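Local coordinates for glutathione peroxidase (Schistosoma mansoni, PDB 2V1M), which catalyses the reduction of hydrogen peroxide to water, with oxidation of glutathione to glutathione disulfide, at residues A[27-32]-A[99-104]; A[134-139]-A[156-161]; A[9-14]-A[34-39]; A[138-141]-A[145-148]. All coordinates share one frame; numbering follows the deposited sequence.

All four contacts reach the five-stranded mixed sheet of this thioredoxin-like fold. Contacts 2 and 3 are buried and wholly apolar across their segments. In contact 2 residues 156-161, leading into helix 159-167, pack on strand 136-139, while in contact 3 the N-terminal turn lies on the neighbouring strand 33-39. Contact 4 shares Leu138 and Val139 with contact 2 but builds the sheet itself, through backbone bonds at its outer hairpin; it is partly buried, with Val146 and Lys147 exposed. Contact 1, at the other outermost strand, is partly buried and polar, joined by a phenol, a carboxylate and a water. Contacts 1 and 3 also touch, Tyr29 CB lying 3.6 Å from Cys34 SG.

Contact 1: A[27-32]-A[99-104]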
loop_
_atom_site.group_PDB
_atom_site.type_symbol
_atom_site.label_atom_id
_atom_site.label_comp_id
_atom_site.label_asym_id
_atom_site.label_seq_id
_atom_site.Cartn_x
_atom_site.Cartn_y
_atom_site.Cartn_z
ATOM N N GLU A 27 3.147 -1.073 14.108
ATOM C CA GLU A 27 4.276 -1.682 14.842
ATOM C C GLU A 27 4.556 -3.111 14.361
ATOM O O GLU A 27 5.693 -3.563 14.442
ATOM C CB GLU A 27 3.957 -1.719 16.339
ATOM C CG GLU A 27 4.118 -0.369 17.047
ATOM C CD GLU A 27 5.581 -0.080 17.368
ATOM O OE1 GLU A 27 6.379 -1.029 17.312
ATOM O OE2 GLU A 27 5.899 1.095 17.638
ATOM N N LYS A 28 3.522 -3.809 13.887
ATOM C CA LYS A 28 3.632 -5.158 13.292
ATOM C C LYS A 28 4.762 -5.236 12.260
ATOM O O LYS A 28 5.387 -6.304 12.095
ATOM C CB LYS A 28 2.260 -5.559 12.604
ATOM C CG LYS A 28 2.250 -6.849 11.808
ATOM C CD LYS A 28 0.827 -7.168 11.306
ATOM C CE LYS A 28 0.802 -8.346 10.356
ATOM N NZ LYS A 28 -0.557 -8.882 10.123
ATOM N N TYR A 29 5.008 -4.139 11.553
ATOM C CA TYR A 29 5.909 -4.117 10.398
ATOM C C TYR A 29 7.327 -3.650 10.725
ATOM O O TYR A 29 8.156 -3.499 9.818
ATOM C CB TYR A 29 5.277 -3.279 9.278
ATOM C CG TYR A 29 3.961 -3.889 8.826
ATOM C CD1 TYR A 29 3.954 -5.037 8.056
ATOM C CD2 TYR A 29 2.751 -3.363 9.240
ATOM C CE1 TYR A 29 2.755 -5.639 7.694
ATOM C CE2 TYR A 29 1.519 -3.967 8.892
ATOM C CZ TYR A 29 1.541 -5.109 8.123
ATOM O OH TYR A 29 0.332 -5.664 7.792
ATOM N N ARG A 30 7.629 -3.462 12.012
ATOM C CA ARG A 30 8.979 -3.026 12.393
ATOM C C ARG A 30 10.020 -3.993 11.838
ATOM O O ARG A 30 9.909 -5.217 11.980
ATOM C CB ARG A 30 9.118 -2.982 13.908
ATOM C CG ARG A 30 10.289 -2.141 14.377
ATOM C CD ARG A 30 10.236 -1.876 15.884
ATOM N NE ARG A 30 9.290 -0.831 16.342
ATOM C CZ ARG A 30 9.598 0.461 16.445
ATOM N NH1 ARG A 30 10.780 0.874 16.034
ATOM N NH2 ARG A 30 8.718 1.355 16.914
ATOM N N GLY A 31 11.044 -3.433 11.210
ATOM C CA GLY A 31 12.151 -4.227 10.706
ATOM C C GLY A 31 11.955 -4.803 9.312
ATOM O O GLY A 31 12.887 -5.414 8.797
ATOM N N HIS A 32 10.779 -4.613 8.719
ATOM C CA HIS A 32 10.473 -5.101 7.359
ATOM C C HIS A 32 10.341 -3.946 6.398
ATOM O O HIS A 32 9.914 -2.863 6.774
ATOM C CB HIS A 32 9.189 -5.941 7.405
ATOM C CG HIS A 32 9.408 -7.255 8.121
ATOM N ND1 HIS A 32 8.456 -7.885 8.900
ATOM C CD2 HIS A 32 10.511 -8.050 8.180
ATOM C CE1 HIS A 32 8.964 -8.999 9.404
ATOM N NE2 HIS A 32 10.204 -9.129 8.973
ATOM N N ASP A 99 -1.082 -8.311 2.742
ATOM C CA ASP A 99 -2.018 -7.805 3.733
ATOM C C ASP A 99 -2.991 -6.814 3.106
ATOM O O ASP A 99 -2.596 -5.798 2.538
ATOM C CB ASP A 99 -1.242 -7.202 4.898
ATOM C CG ASP A 99 -0.500 -8.255 5.706
ATOM O OD1 ASP A 99 -0.904 -9.435 5.687
ATOM O OD2 ASP A 99 0.473 -7.869 6.389
ATOM N N MET A 100 -4.282 -7.098 3.285
ATOM C CA MET A 100 -5.399 -6.280 2.836
ATOM C C MET A 100 -6.028 -5.552 4.004
ATOM O O MET A 100 -6.196 -6.112 5.106
ATOM C CB MET A 100 -6.478 -7.171 2.193
ATOM C CG MET A 100 -6.055 -7.897 0.897
ATOM S SD MET A 100 -5.692 -6.801 -0.494
ATOM C CE MET A 100 -7.214 -5.871 -0.647
ATOM N N PHE A 101 -6.428 -4.307 3.735
ATOM C CA PHE A 101 -7.026 -3.434 4.758
ATOM C C PHE A 101 -8.439 -3.018 4.420
ATOM O O PHE A 101 -8.927 -3.193 3.307
ATOM C CB PHE A 101 -6.087 -2.244 5.032
ATOM C CG PHE A 101 -4.776 -2.720 5.644
ATOM C CD1 PHE A 101 -4.654 -2.829 7.027
ATOM C CD2 PHE A 101 -3.732 -3.202 4.829
ATOM C CE1 PHE A 101 -3.482 -3.347 7.616
ATOM C CE2 PHE A 101 -2.596 -3.732 5.396
ATOM C CZ PHE A 101 -2.473 -3.831 6.794
ATOM N N SER A 102 -9.132 -2.466 5.421
ATOM C CA SER A 102 -10.400 -1.831 5.179
ATOM C C SER A 102 -10.229 -0.511 4.408
ATOM O O SER A 102 -9.165 0.127 4.379
ATOM C CB SER A 102 -11.138 -1.579 6.513
ATOM O OG SER A 102 -11.649 -2.779 7.068
ATOM N N LYS A 103 -11.332 -0.119 3.777
ATOM C CA LYS A 103 -11.349 1.064 2.906
ATOM C C LYS A 103 -11.100 2.335 3.723
ATOM O O LYS A 103 -11.609 2.512 4.855
ATOM C CB LYS A 103 -12.678 1.069 2.145
ATOM C CG LYS A 103 -12.816 2.134 1.057
ATOM C CD LYS A 103 -14.236 2.234 0.526
ATOM C CE LYS A 103 -14.702 0.917 -0.094
ATOM N NZ LYS A 103 -16.049 1.070 -0.719
ATOM N N ILE A 104 -10.298 3.232 3.139
ATOM C CA ILE A 104 -9.938 4.512 3.715
ATOM C C ILE A 104 -9.994 5.585 2.642
ATOM O O ILE A 104 -10.133 5.316 1.428
ATOM C CB ILE A 104 -8.525 4.477 4.319
ATOM C CG1 ILE A 104 -7.473 4.134 3.256
ATOM C CG2 ILE A 104 -8.489 3.526 5.548
ATOM C CD1 ILE A 104 -6.027 4.456 3.678
HETATM O O HOH W 1 -0.886 -10.702 8.170
#
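A side-chain hydrogen bond from Tyr29 to Asp99 ties the 3-10 turn before strand 33-39 to the outermost strand, 99-100, of the mixed sheet. The backbones stay well apart, with 11.0 Å between Tyr29 CA and Asp99 CA, and the two side chains span the interval from opposite directions. The phenol donates from Tyr29 OH to Asp99 OD2 at 2.6 Å, a short bond. It reaches the oxygen from above the carboxylate, 38° out of its plane, and the ring and carboxylate planes are turned 59° apart. The same hydroxyl is met by the rim of a second ring: it lies in the plane of Phe101, 3.5 Å from Phe101 CZ.

Lys28 lies along one face of the Tyr29 ring. Its chain leaves with CG anti to the backbone N (chi1 173°) and stays extended, which carries CG over the centre of the ring and NZ on toward Asp99. Lys28 NZ stops 4.0 Å from Asp99 OD2, too far for a salt bridge. A water bridges instead to the other oxygen, accepting from Lys28 NZ at 2.7 Å and donating to Asp99 OD1 at 2.8 Å, so each carboxylate oxygen has its own partner.

Strand 65-71 lies between strand 99-100 and strand 33-39, which follows the turn; Tyr29 touches its Arg66, Asp99 pairs with its backbone at Ile67 and Ala69, and Phe101 stacks on Phe70.

Contact 2: A[134-139]-A[156-161]; sequences FSKFLV and YDIEGD
Strand 136-139 runs past the N-terminal part of helix 159-167 and the residues leading into it, without backbone pairing; their nearest CA atoms, Leu138 CA and Asp161 CA, are 8.4 Å apart, a spacing that side chains must fill. Two pairs do so. Toward the start of the strand, Ile158 presents its CD1 methyl to the aliphatic part of Lys136, meeting Lys136 CG at 3.8 Å and touching Lys136 CB and CD as well; the two chains cross obliquely. Further along, Leu138 CD2 rests against Asp161 CB at 3.8 Å, so the aspartate joins through its methylene. Phe137, between the two strand residues, points to the opposite side of the sheet.

Lys136 bends at chi2 (91°), which lays its methylenes against Ile158 and turns the amine back along its own segment. There Lys136 NZ bonds to Phe134 O at 2.8 Å, in the carbonyl plane and with a C=O...N angle of 153°. Thr153 O and Asn49 OD1 also accept from NZ, so this buried amine has three oxygen partners. Asp161 OD2 likewise looks elsewhere, to a salt bridge with Lys147 NZ and a hydrogen bond with Tyr149 OH.

No hydrogen bond or salt bridge crosses between the segments. Adhesion here therefore rests on methyl and methylene packing, even though two of the four residues are ionisable. Their polar ends are engaged beside the interface, and the three acceptors probably favour a charged Lys136.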
loop_
_atom_site.group_PDB
_atom_site.type_symbol
_atom_site.label_atom_id
_atom_site.label_comp_id
_atom_site.label_asym_id
_atom_site.label_seq_id
_atom_site.Cartn_x
_atom_site.Cartn_y
_atom_site.Cartn_z
ATOM N N PHE A 134 -3.690 2.966 -7.127
ATOM C CA PHE A 134 -2.433 2.246 -7.315
ATOM C C PHE A 134 -1.191 3.123 -7.298
ATOM O O PHE A 134 -0.202 2.804 -7.945
ATOM C CB PHE A 134 -2.467 1.315 -8.537
ATOM C CG PHE A 134 -3.543 0.260 -8.414
ATOM C CD1 PHE A 134 -3.370 -0.835 -7.571
ATOM C CD2 PHE A 134 -4.730 0.348 -9.151
ATOM C CE1 PHE A 134 -4.330 -1.818 -7.449
ATOM C CE2 PHE A 134 -5.701 -0.635 -9.016
ATOM C CZ PHE A 134 -5.534 -1.712 -8.187
ATOM N N SER A 135 -1.209 4.211 -6.521
ATOM C CA SER A 135 0.078 4.825 -6.171
ATOM C C SER A 135 0.794 3.881 -5.184
ATOM O O SER A 135 0.171 2.989 -4.571
ATOM C CB SER A 135 -0.147 6.176 -5.501
ATOM O OG SER A 135 1.003 6.988 -5.596
ATOM N N LYS A 136 2.115 4.055 -5.052
ATOM C CA LYS A 136 2.939 3.206 -4.194
ATOM C C LYS A 136 3.882 4.036 -3.357
ATOM O O LYS A 136 4.541 4.955 -3.878
ATOM C CB LYS A 136 3.754 2.170 -4.995
ATOM C CG LYS A 136 2.939 1.200 -5.828
ATOM C CD LYS A 136 2.648 1.647 -7.288
ATOM C CE LYS A 136 1.843 0.573 -7.985
ATOM N NZ LYS A 136 1.360 0.987 -9.336
ATOM N N PHE A 137 4.006 3.703 -2.065
ATOM C CA PHE A 137 5.051 4.265 -1.191
ATOM C C PHE A 137 5.935 3.137 -0.705
ATOM O O PHE A 137 5.436 2.074 -0.269
ATOM C CB PHE A 137 4.471 4.997 0.024
ATOM C CG PHE A 137 3.797 6.290 -0.313
ATOM C CD1 PHE A 137 4.466 7.501 -0.181
ATOM C CD2 PHE A 137 2.478 6.314 -0.774
ATOM C CE1 PHE A 137 3.837 8.712 -0.457
ATOM C CE2 PHE A 137 1.842 7.505 -1.047
ATOM C CZ PHE A 137 2.523 8.705 -0.912
ATOM N N LEU A 138 7.250 3.355 -0.761
ATOM C CA LEU A 138 8.235 2.393 -0.298
ATOM C C LEU A 138 8.803 2.907 1.036
ATOM O O LEU A 138 9.275 4.047 1.146
ATOM C CB LEU A 138 9.341 2.254 -1.335
ATOM C CG LEU A 138 10.476 1.299 -0.998
ATOM C CD1 LEU A 138 9.954 -0.130 -0.772
ATOM C CD2 LEU A 138 11.538 1.338 -2.086
ATOM N N VAL A 139 8.744 2.018 2.036
ATOM C CA VAL A 139 9.082 2.314 3.431
ATOM C C VAL A 139 10.200 1.364 3.844
ATOM O O VAL A 139 10.111 0.131 3.656
ATOM C CB VAL A 139 7.841 2.125 4.303
ATOM C CG1 VAL A 139 8.164 2.379 5.804
ATOM C CG2 VAL A 139 6.677 2.992 3.845
ATOM N N TYR A 156 6.544 -4.269 -10.670
ATOM C CA TYR A 156 7.830 -4.888 -10.962
ATOM C C TYR A 156 8.959 -3.872 -11.067
ATOM O O TYR A 156 10.119 -4.207 -10.772
ATOM C CB TYR A 156 7.753 -5.688 -12.262
ATOM C CG TYR A 156 7.038 -6.993 -12.199
ATOM C CD1 TYR A 156 6.697 -7.579 -10.985
ATOM C CD2 TYR A 156 6.738 -7.672 -13.366
ATOM C CE1 TYR A 156 6.095 -8.815 -10.929
ATOM C CE2 TYR A 156 6.104 -8.912 -13.334
ATOM C CZ TYR A 156 5.796 -9.469 -12.098
ATOM O OH TYR A 156 5.182 -10.693 -12.076
ATOM N N ASP A 157 8.659 -2.667 -11.509
ATOM C CA ASP A 157 9.702 -1.650 -11.646
ATOM C C ASP A 157 10.180 -1.083 -10.327
ATOM O O ASP A 157 11.152 -0.312 -10.304
ATOM C CB ASP A 157 9.236 -0.561 -12.575
ATOM C CG ASP A 157 9.118 -1.059 -14.033
ATOM O OD1 ASP A 157 9.716 -2.095 -14.367
ATOM O OD2 ASP A 157 8.498 -0.383 -14.842
ATOM N N ILE A 158 9.538 -1.479 -9.231
ATOM C CA ILE A 158 9.932 -1.058 -7.881
ATOM C C ILE A 158 10.866 -2.105 -7.240
ATOM O O ILE A 158 11.477 -1.857 -6.187
ATOM C CB ILE A 158 8.654 -0.825 -7.030
ATOM C CG1 ILE A 158 7.762 0.206 -7.722
ATOM C CG2 ILE A 158 8.992 -0.358 -5.602
ATOM C CD1 ILE A 158 6.397 0.358 -7.088
ATOM N N GLU A 159 11.007 -3.272 -7.872
ATOM C CA GLU A 159 11.711 -4.369 -7.219
ATOM C C GLU A 159 13.183 -4.035 -6.941
ATOM O O GLU A 159 13.694 -4.411 -5.888
ATOM C CB GLU A 159 11.597 -5.618 -8.093
ATOM C CG GLU A 159 12.013 -6.858 -7.378
ATOM C CD GLU A 159 11.351 -8.118 -7.904
ATOM O OE1 GLU A 159 10.192 -8.092 -8.376
ATOM O OE2 GLU A 159 12.036 -9.149 -7.820
ATOM N N GLY A 160 13.867 -3.361 -7.862
ATOM C CA GLY A 160 15.274 -3.005 -7.643
ATOM C C GLY A 160 15.438 -2.154 -6.369
ATOM O O GLY A 160 16.348 -2.380 -5.537
ATOM N N ASP A 161 14.560 -1.159 -6.210
ATOM C CA ASP A 161 14.606 -0.310 -5.035
ATOM C C ASP A 161 14.284 -1.105 -3.767
ATOM O O ASP A 161 14.905 -0.889 -2.720
ATOM C CB ASP A 161 13.628 0.863 -5.180
ATOM C CG ASP A 161 14.045 1.869 -6.278
ATOM O OD1 ASP A 161 15.233 1.894 -6.669
ATOM O OD2 ASP A 161 13.169 2.672 -6.701
#

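Contact 3: A[9-14]-A[34-39]; sequences NSIYEF and CLIVNV
Ile11, from the N-terminal 3-10 turn, packs on Cys34 and Ile36 of strand 33-39, the middle strand of the thioredoxin-like sheet. This is core packing on one face of that strand, where alternate residues turn their side chains to the turn, and 98 Å² is buried in total. The backbones stand apart, Ile11 CA being 9.7 Å from Cys34 CA, so the branched isoleucine does the bridging. Its CG1 arm sits between the backbone N and the carbonyl carbon (chi1 65°); this rotation aims CD1 at the sulfur of Cys34 and CG2 at the outer methyl of Ile36, a looser contact at 4.5 Å from Ile11 CG2 to Ile36 CD1. Ile11 also touches Val139 of the next strand and Phe117 of helix 113-121.

The turn is held by bonds of its own. Ser10 OG accepts from Tyr12 N at 3.0 Å, making an ST turn, and Phe14 N bonds to Ile11 O at 3.3 Å. Asn9 N donates to Glu13 OE2 from above the carboxylate, 51° out of its plane. Across the interface itself the closest approach is Ile11 CD1 to Cys34 SG, 4.1 Å.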
loop_
_atom_site.group_PDB
_atom_site.type_symbol
_atom_site.label_atom_id
_atom_site.label_comp_id
_atom_site.label_asym_id
_atom_site.label_seq_id
_atom_site.Cartn_x
_atom_site.Cartn_y
_atom_site.Cartn_z
ATOM N N ASN A 9 6.859 10.079 13.553
ATOM C CA ASN A 9 8.223 9.882 13.111
ATOM C C ASN A 9 8.393 8.633 12.243
ATOM O O ASN A 9 9.470 8.484 11.660
ATOM C CB ASN A 9 9.195 9.771 14.324
ATOM C CG ASN A 9 9.508 11.140 15.038
ATOM O OD1 ASN A 9 9.341 12.206 14.473
ATOM N ND2 ASN A 9 9.968 11.059 16.315
ATOM N N SER A 10 7.391 7.756 12.141
ATOM C CA SER A 10 7.547 6.546 11.335
ATOM C C SER A 10 6.145 6.021 11.086
ATOM O O SER A 10 5.150 6.462 11.739
ATOM C CB SER A 10 8.369 5.458 12.059
ATOM O OG SER A 10 7.583 4.824 13.043
ATOM N N ILE A 11 6.005 5.006 10.212
ATOM C CA ILE A 11 4.697 4.425 9.990
ATOM C C ILE A 11 4.228 3.646 11.211
ATOM O O ILE A 11 3.022 3.336 11.301
ATOM C CB ILE A 11 4.665 3.507 8.744
ATOM C CG1 ILE A 11 5.563 2.265 8.891
ATOM C CG2 ILE A 11 4.892 4.292 7.454
ATOM C CD1 ILE A 11 5.169 1.101 7.972
ATOM N N TYR A 12 5.119 3.292 12.145
ATOM C CA TYR A 12 4.737 2.412 13.258
ATOM C C TYR A 12 3.766 3.081 14.222
ATOM O O TYR A 12 3.122 2.383 15.008
ATOM C CB TYR A 12 5.985 1.988 14.031
ATOM C CG TYR A 12 7.067 1.417 13.183
ATOM C CD1 TYR A 12 6.761 0.574 12.140
ATOM C CD2 TYR A 12 8.427 1.716 13.452
ATOM C CE1 TYR A 12 7.781 0.030 11.362
ATOM C CE2 TYR A 12 9.448 1.164 12.706
ATOM C CZ TYR A 12 9.139 0.345 11.668
ATOM O OH TYR A 12 10.191 -0.208 10.941
ATOM N N GLU A 13 3.655 4.409 14.141
ATOM C CA GLU A 13 2.778 5.132 15.063
ATOM C C GLU A 13 1.303 4.919 14.762
ATOM O O GLU A 13 0.472 5.252 15.625
ATOM C CB GLU A 13 3.105 6.608 15.033
ATOM C CG GLU A 13 4.484 6.846 15.627
ATOM C CD GLU A 13 4.926 8.260 15.600
ATOM O OE1 GLU A 13 4.154 9.083 15.062
ATOM O OE2 GLU A 13 6.026 8.598 16.091
ATOM N N PHE A 14 0.958 4.429 13.567
ATOM C CA PHE A 14 -0.441 4.406 13.106
ATOM C C PHE A 14 -1.084 3.059 13.329
ATOM O O PHE A 14 -0.421 2.007 13.276
ATOM C CB PHE A 14 -0.534 4.793 11.621
ATOM C CG PHE A 14 0.105 6.102 11.385
ATOM C CD1 PHE A 14 -0.500 7.281 11.862
ATOM C CD2 PHE A 14 1.383 6.178 10.826
ATOM C CE1 PHE A 14 0.139 8.510 11.766
ATOM C CE2 PHE A 14 2.034 7.401 10.737
ATOM C CZ PHE A 14 1.441 8.544 11.215
ATOM N N CYS A 34 8.314 -2.138 3.592
ATOM C CA CYS A 34 6.911 -2.159 3.244
ATOM C C CYS A 34 6.654 -1.426 1.948
ATOM O O CYS A 34 7.238 -0.359 1.689
ATOM C CB CYS A 34 6.035 -1.528 4.349
ATOM S SG CYS A 34 6.150 -2.356 5.946
ATOM N N LEU A 35 5.753 -1.990 1.147
ATOM C CA LEU A 35 5.260 -1.338 -0.054
ATOM C C LEU A 35 3.774 -1.090 0.170
ATOM O O LEU A 35 3.012 -2.053 0.334
ATOM C CB LEU A 35 5.494 -2.203 -1.298
ATOM C CG LEU A 35 5.144 -1.474 -2.613
ATOM C CD1 LEU A 35 6.107 -0.290 -2.888
ATOM C CD2 LEU A 35 5.144 -2.486 -3.760
ATOM N N ILE A 36 3.387 0.189 0.275
ATOM C CA ILE A 36 2.034 0.565 0.652
ATOM C C ILE A 36 1.313 1.080 -0.585
ATOM O O ILE A 36 1.786 2.072 -1.227
ATOM C CB ILE A 36 2.054 1.616 1.802
ATOM C CG1 ILE A 36 2.837 1.038 2.998
ATOM C CG2 ILE A 36 0.609 1.974 2.142
ATOM C CD1 ILE A 36 2.913 1.962 4.208
ATOM N N VAL A 37 0.205 0.435 -0.919
ATOM C CA VAL A 37 -0.472 0.676 -2.203
ATOM C C VAL A 37 -1.929 0.970 -1.930
ATOM O O VAL A 37 -2.587 0.229 -1.198
ATOM C CB VAL A 37 -0.349 -0.606 -3.096
ATOM C CG1 VAL A 37 -0.921 -0.309 -4.507
ATOM C CG2 VAL A 37 1.070 -1.078 -3.162
ATOM N N ASN A 38 -2.475 2.064 -2.498
ATOM C CA ASN A 38 -3.926 2.280 -2.467
ATOM C C ASN A 38 -4.522 1.571 -3.673
ATOM O O ASN A 38 -3.982 1.677 -4.768
ATOM C CB ASN A 38 -4.282 3.764 -2.417
ATOM C CG ASN A 38 -3.779 4.556 -3.644
ATOM O OD1 ASN A 38 -2.563 4.662 -3.876
ATOM N ND2 ASN A 38 -4.713 5.146 -4.399
ATOM N N VAL A 39 -5.607 0.810 -3.447
ATOM C CA VAL A 39 -6.105 -0.100 -4.458
ATOM C C VAL A 39 -7.566 0.177 -4.769
ATOM O O VAL A 39 -8.275 0.901 -4.058
ATOM C CB VAL A 39 -5.882 -1.588 -4.024
ATOM C CG1 VAL A 39 -4.402 -1.876 -3.860
ATOM C CG2 VAL A 39 -6.653 -1.911 -2.736
#

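Contact 4: A[138-141]-A[145-148]. With SO4 (sulfate ion), chain B.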
loop_
_atom_site.group_PDB
_atom_site.type_symbol
_atom_site.label_atom_id
_atom_site.label_comp_id
_atom_site.label_asym_id
_atom_site.label_seq_id
_atom_site.Cartn_x
_atom_site.Cartn_y
_atom_site.Cartn_z
ATOM N N LEU A 138 7.250 3.355 -0.761
ATOM C CA LEU A 138 8.235 2.393 -0.298
ATOM C C LEU A 138 8.803 2.907 1.036
ATOM O O LEU A 138 9.275 4.047 1.146
ATOM C CB LEU A 138 9.341 2.254 -1.335
ATOM C CG LEU A 138 10.476 1.299 -0.998
ATOM C CD1 LEU A 138 9.954 -0.130 -0.772
ATOM C CD2 LEU A 138 11.538 1.338 -2.086
ATOM N N VAL A 139 8.744 2.018 2.036
ATOM C CA VAL A 139 9.082 2.314 3.431
ATOM C C VAL A 139 10.200 1.364 3.844
ATOM O O VAL A 139 10.111 0.131 3.656
ATOM C CB VAL A 139 7.841 2.125 4.303
ATOM C CG1 VAL A 139 8.164 2.379 5.804
ATOM C CG2 VAL A 139 6.677 2.992 3.845
ATOM N N ASP A 140 11.266 1.937 4.417
ATOM C CA ASP A 140 12.416 1.137 4.807
ATOM C C ASP A 140 12.167 0.344 6.117
ATOM O O ASP A 140 11.088 0.395 6.727
ATOM C CB ASP A 140 13.665 2.041 4.854
ATOM C CG ASP A 140 13.722 2.986 6.064
ATOM O OD1 ASP A 140 12.904 2.866 7.006
ATOM O OD2 ASP A 140 14.625 3.854 6.007
ATOM N N ARG A 141 13.200 -0.414 6.502
ATOM C CA ARG A 141 13.110 -1.276 7.690
ATOM C C ARG A 141 12.992 -0.511 9.011
ATOM O O ARG A 141 12.753 -1.158 10.043
ATOM C CB ARG A 141 14.300 -2.201 7.767
ATOM C CG ARG A 141 14.342 -3.281 6.647
ATOM C CD ARG A 141 15.506 -4.218 6.860
ATOM N NE ARG A 141 15.733 -5.245 5.834
ATOM C CZ ARG A 141 15.119 -6.424 5.784
ATOM N NH1 ARG A 141 14.126 -6.717 6.609
ATOM N NH2 ARG A 141 15.470 -7.338 4.876
ATOM N N PRO A 145 9.209 6.429 5.083
ATOM C CA PRO A 145 8.840 6.458 3.632
ATOM C C PRO A 145 9.940 7.188 2.851
ATOM O O PRO A 145 10.181 8.390 3.061
ATOM C CB PRO A 145 7.521 7.227 3.598
ATOM C CG PRO A 145 7.030 7.236 5.061
ATOM C CD PRO A 145 8.310 7.309 5.868
ATOM N N VAL A 146 10.614 6.448 1.964
ATOM C CA VAL A 146 11.761 6.992 1.260
ATOM C C VAL A 146 11.579 7.048 -0.250
ATOM O O VAL A 146 12.482 7.605 -0.924
ATOM C CB VAL A 146 13.095 6.321 1.647
ATOM C CG1 VAL A 146 13.400 6.547 3.120
ATOM C CG2 VAL A 146 13.071 4.828 1.303
ATOM N N LYS A 147 10.466 6.541 -0.811
ATOM C CA LYS A 147 10.223 6.734 -2.231
ATOM C C LYS A 147 8.734 6.642 -2.460
ATOM O O LYS A 147 8.009 5.918 -1.753
ATOM C CB LYS A 147 10.994 5.741 -3.103
ATOM C CG LYS A 147 11.195 6.246 -4.546
ATOM C CD LYS A 147 12.464 5.681 -5.170
ATOM C CE LYS A 147 12.551 5.994 -6.647
ATOM N NZ LYS A 147 13.746 5.354 -7.267
ATOM N N ARG A 148 8.274 7.336 -3.496
ATOM C CA ARG A 148 6.877 7.359 -3.902
ATOM C C ARG A 148 6.816 7.167 -5.414
ATOM O O ARG A 148 7.625 7.757 -6.174
ATOM C CB ARG A 148 6.279 8.731 -3.543
ATOM C CG ARG A 148 4.878 8.984 -4.026
ATOM C CD ARG A 148 4.437 10.389 -3.578
ATOM N NE ARG A 148 3.158 10.750 -4.171
ATOM C CZ ARG A 148 2.335 11.669 -3.666
ATOM N NH1 ARG A 148 2.603 12.269 -2.491
ATOM N NH2 ARG A 148 1.215 11.977 -4.318
HETATM S S SO4 B . 2.630 10.972 -7.986
HETATM O O1 SO4 B . 1.957 12.084 -7.234
HETATM O O2 SO4 B . 3.390 11.603 -9.086
HETATM O O3 SO4 B . 3.535 10.293 -7.036
HETATM O O4 SO4 B . 1.629 10.078 -8.564
#
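Backbone bonds dominate here: Leu138 and Lys147 form an antiparallel hydrogen-bonded pair in the hairpin of strands 136-139 and 145-149. Leu138 N donates to Lys147 O at 2.9 Å in a nearly straight bond (174° at the hydrogen). In return Leu138 O takes Val146 N at 2.9 Å, and a weak bond from Lys147 N at 3.4 Å. Two residues thus face one, a classic beta bulge, and the register slips so that Val139 opposes Pro145 as a non-hydrogen-bonded pair. Pro145 CA also makes a C-H...O contact with Leu138 O.

Side-chain contact is looser than the backbone pairing. Val139 CG2 lies 4.3 Å from Pro145 CB. The side chains of Val146 and Asp140 cross at about a right angle, methyl against carboxylate oxygen, with Val146 CG1 4.1 Å from Asp140 OD2. Asp140 OD1 accepts from Gln142 N and Gln144 N, within the connection between the strands.

Charge appears at the far end, where Arg148 NE donates to sulfate O3 at 2.9 Å and NH2 weakly to O1. The ion, probably from the crystallisation liquor, is also bonded by Lys131 and Thr125.

Helix 113-121 covers the Pro145 face through Phe117 and Leu118; helix 159-167 covers the Leu138 face through Ile162 and Leu165.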